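Local structure of uncharacterized metal-dependent hydrolase (Pyrococcus horikoshii, 3IGH) at residues D368-I371 against V372-G376. The protein is uncharacterised but probably acts as a metal-dependent amidohydrolase that hydrolyses carbon-nitrogen bonds other than peptide bonds. Numbering follows the deposited sequence.
Sequences DWWI and VERVG
W370 carries the guanidinium of R374 over one face of its indole, the two planes only 22° apart; NH1 sits 4.1 Å above the plane of the W370 ring, displaced toward the rim. On the opposite face lies CA of D368, and at the edge, in plane, comes CZ2 of W369. That second indole is itself met on one face, over its centre, by CD1 of W370. The arginine reaches its place by bending at chi2 (-64°), which folds the chain back along the tryptophan: CG of R374 packs 3.7 Å from CE3 of W370, and NH2 of R374 comes equally near W370 CB. Farther out, the same guanidinium is tied down by a salt bridge from NH2 to D282 and by hydrogen bonds to the carbonyls of L269 and G270. Cutting R374 back to an alanine is likely to cost D282 this salt bridge and to take the guanidinium from over that face of the W370 indole. All this happens where a type I turn, D368 to I371, passes into the short helix 371-375, in the connection between strands 357-360 and 395-397, consistent with the TIM-barrel fold of the amidohydrolase family. O of W370, the N-cap residue, starts the helix, accepting N of R374 at 3.2 Å in the carbonyl plane and, weakly, N of E373. One residue on, V375 N donates to I371 O (3.1 Å), while CG2 of V375 rests 3.5 Å from that same oxygen. E373 bends its carboxylate back beside the turn, bringing OE2 to 3.6 Å from CA of W370. CG2 of I371 meets CG2 of V372 at 4.2 Å, and both side chains continue onto L425 of helix 425-429.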
ATOM      1  N   ASP A 368      11.842 -13.272  33.617  1.00 34.72           N
ATOM      2  CA  ASP A 368      11.343 -14.613  33.910  1.00 34.66           C
ATOM      3  C   ASP A 368      12.229 -15.329  34.933  1.00 32.43           C
ATOM      4  O   ASP A 368      12.892 -16.319  34.606  1.00 32.32           O
ATOM      5  CB  ASP A 368      11.233 -15.460  32.623  1.00 38.26           C
ATOM      6  CG  ASP A 368      10.223 -14.901  31.603  1.00 49.46           C
ATOM      7  OD1 ASP A 368       9.632 -13.818  31.820  1.00 46.27           O
ATOM      8  OD2 ASP A 368      10.011 -15.580  30.579  1.00 66.62           O
ATOM      9  N   TRP A 369      12.206 -14.847  36.177  1.00 32.20           N
ATOM     10  CA  TRP A 369      13.050 -15.404  37.243  1.00 32.14           C
ATOM     11  C   TRP A 369      12.723 -16.856  37.583  1.00 30.87           C
ATOM     12  O   TRP A 369      13.591 -17.592  38.055  1.00 32.82           O
ATOM     13  CB  TRP A 369      13.002 -14.530  38.502  1.00 27.10           C
ATOM     14  CG  TRP A 369      11.606 -14.269  39.050  1.00 26.42           C
ATOM     15  CD1 TRP A 369      10.823 -13.170  38.818  1.00 33.44           C
ATOM     16  CD2 TRP A 369      10.845 -15.131  39.910  1.00 31.75           C
ATOM     17  NE1 TRP A 369       9.624 -13.293  39.494  1.00 30.33           N
ATOM     18  CE2 TRP A 369       9.622 -14.480  40.181  1.00 35.67           C
ATOM     19  CE3 TRP A 369      11.093 -16.376  40.503  1.00 31.43           C
ATOM     20  CZ2 TRP A 369       8.638 -15.046  40.989  1.00 40.11           C
ATOM     21  CZ3 TRP A 369      10.116 -16.937  41.310  1.00 41.22           C
ATOM     22  CH2 TRP A 369       8.902 -16.274  41.542  1.00 42.73           C
ATOM     23  N   TRP A 370      11.485 -17.265  37.303  1.00 30.90           N
ATOM     24  CA  TRP A 370      10.954 -18.584  37.691  1.00 37.00           C
ATOM     25  C   TRP A 370      11.236 -19.687  36.671  1.00 33.55           C
ATOM     26  O   TRP A 370      10.751 -20.807  36.822  1.00 33.17           O
ATOM     27  CB  TRP A 370       9.436 -18.476  37.912  1.00 38.63           C
ATOM     28  CG  TRP A 370       8.821 -17.438  37.024  1.00 42.48           C
ATOM     29  CD1 TRP A 370       8.369 -16.197  37.394  1.00 32.87           C
ATOM     30  CD2 TRP A 370       8.636 -17.526  35.605  1.00 39.04           C
ATOM     31  NE1 TRP A 370       7.907 -15.514  36.292  1.00 40.54           N
ATOM     32  CE2 TRP A 370       8.058 -16.306  35.183  1.00 41.69           C
ATOM     33  CE3 TRP A 370       8.896 -18.519  34.650  1.00 31.72           C
ATOM     34  CZ2 TRP A 370       7.739 -16.057  33.850  1.00 31.43           C
ATOM     35  CZ3 TRP A 370       8.587 -18.264  33.329  1.00 36.56           C
ATOM     36  CH2 TRP A 370       8.012 -17.046  32.943  1.00 36.13           C
ATOM     37  N   ILE A 371      12.008 -19.370  35.635  1.00 31.55           N
ATOM     38  CA  ILE A 371      12.135 -20.263  34.485  1.00 35.10           C
ATOM     39  C   ILE A 371      12.739 -21.637  34.796  1.00 36.45           C
ATOM     40  O   ILE A 371      12.250 -22.655  34.303  1.00 34.55           O
ATOM     41  CB  ILE A 371      12.789 -19.568  33.248  1.00 31.69           C
ATOM     42  CG1 ILE A 371      12.450 -20.344  31.970  1.00 42.16           C
ATOM     43  CG2 ILE A 371      14.311 -19.401  33.407  1.00 35.28           C
ATOM     44  CD1 ILE A 371      12.440 -19.499  30.739  1.00 40.08           C
ATOM     45  N   VAL A 372      13.757 -21.670  35.653  1.00 33.74           N
ATOM     46  CA  VAL A 372      14.400 -22.941  36.004  1.00 33.58           C
ATOM     47  C   VAL A 372      13.466 -23.818  36.851  1.00 32.30           C
ATOM     48  O   VAL A 372      13.534 -25.040  36.779  1.00 37.83           O
ATOM     49  CB  VAL A 372      15.787 -22.745  36.685  1.00 35.91           C
ATOM     50  CG1 VAL A 372      16.478 -24.081  36.929  1.00 40.64           C
ATOM     51  CG2 VAL A 372      16.692 -21.833  35.854  1.00 35.19           C
ATOM     52  N   GLU A 373      12.568 -23.201  37.621  1.00 33.90           N
ATOM     53  CA  GLU A 373      11.540 -23.973  38.330  1.00 37.73           C
ATOM     54  C   GLU A 373      10.543 -24.624  37.361  1.00 39.64           C
ATOM     55  O   GLU A 373      10.140 -25.770  37.562  1.00 35.96           O
ATOM     56  CB  GLU A 373      10.790 -23.121  39.353  1.00 38.13           C
ATOM     57  CG  GLU A 373      11.554 -22.917  40.658  1.00 47.50           C
ATOM     58  CD  GLU A 373      12.712 -21.969  40.479  1.00 56.91           C
ATOM     59  OE1 GLU A 373      13.864 -22.388  40.719  1.00 57.93           O
ATOM     60  OE2 GLU A 373      12.463 -20.820  40.052  1.00 51.49           O
ATOM     61  N   ARG A 374      10.154 -23.886  36.319  1.00 34.06           N
ATOM     62  CA  ARG A 374       9.245 -24.422  35.289  1.00 32.07           C
ATOM     63  C   ARG A 374       9.811 -25.626  34.532  1.00 30.00           C
ATOM     64  O   ARG A 374       9.110 -26.628  34.339  1.00 33.88           O
ATOM     65  CB  ARG A 374       8.860 -23.342  34.273  1.00 29.41           C
ATOM     66  CG  ARG A 374       8.075 -22.160  34.834  1.00 27.82           C
ATOM     67  CD  ARG A 374       6.708 -22.553  35.389  1.00 29.37           C
ATOM     68  NE  ARG A 374       5.923 -21.366  35.747  1.00 32.23           N
ATOM     69  CZ  ARG A 374       6.030 -20.710  36.903  1.00 41.08           C
ATOM     70  NH1 ARG A 374       5.283 -19.637  37.126  1.00 35.20           N
ATOM     71  NH2 ARG A 374       6.886 -21.121  37.839  1.00 33.94           N
ATOM     72  N   VAL A 375      11.063 -25.526  34.094  1.00 30.70           N
ATOM     73  CA  VAL A 375      11.627 -26.516  33.178  1.00 35.20           C
ATOM     74  C   VAL A 375      12.636 -27.471  33.803  1.00 39.04           C
ATOM     75  O   VAL A 375      12.979 -28.493  33.195  1.00 34.08           O
ATOM     76  CB  VAL A 375      12.229 -25.864  31.885  1.00 38.51           C
ATOM     77  CG1 VAL A 375      11.210 -24.935  31.223  1.00 32.97           C
ATOM     78  CG2 VAL A 375      13.550 -25.125  32.177  1.00 33.87           C
ATOM     79  N   GLY A 376      13.117 -27.152  35.005  1.00 37.61           N
ATOM     80  CA  GLY A 376      14.102 -28.014  35.673  1.00 39.96           C
ATOM     81  C   GLY A 376      15.506 -27.912  35.099  1.00 41.24           C
ATOM     82  O   GLY A 376      15.708 -27.376  33.999  1.00 35.75           O
TER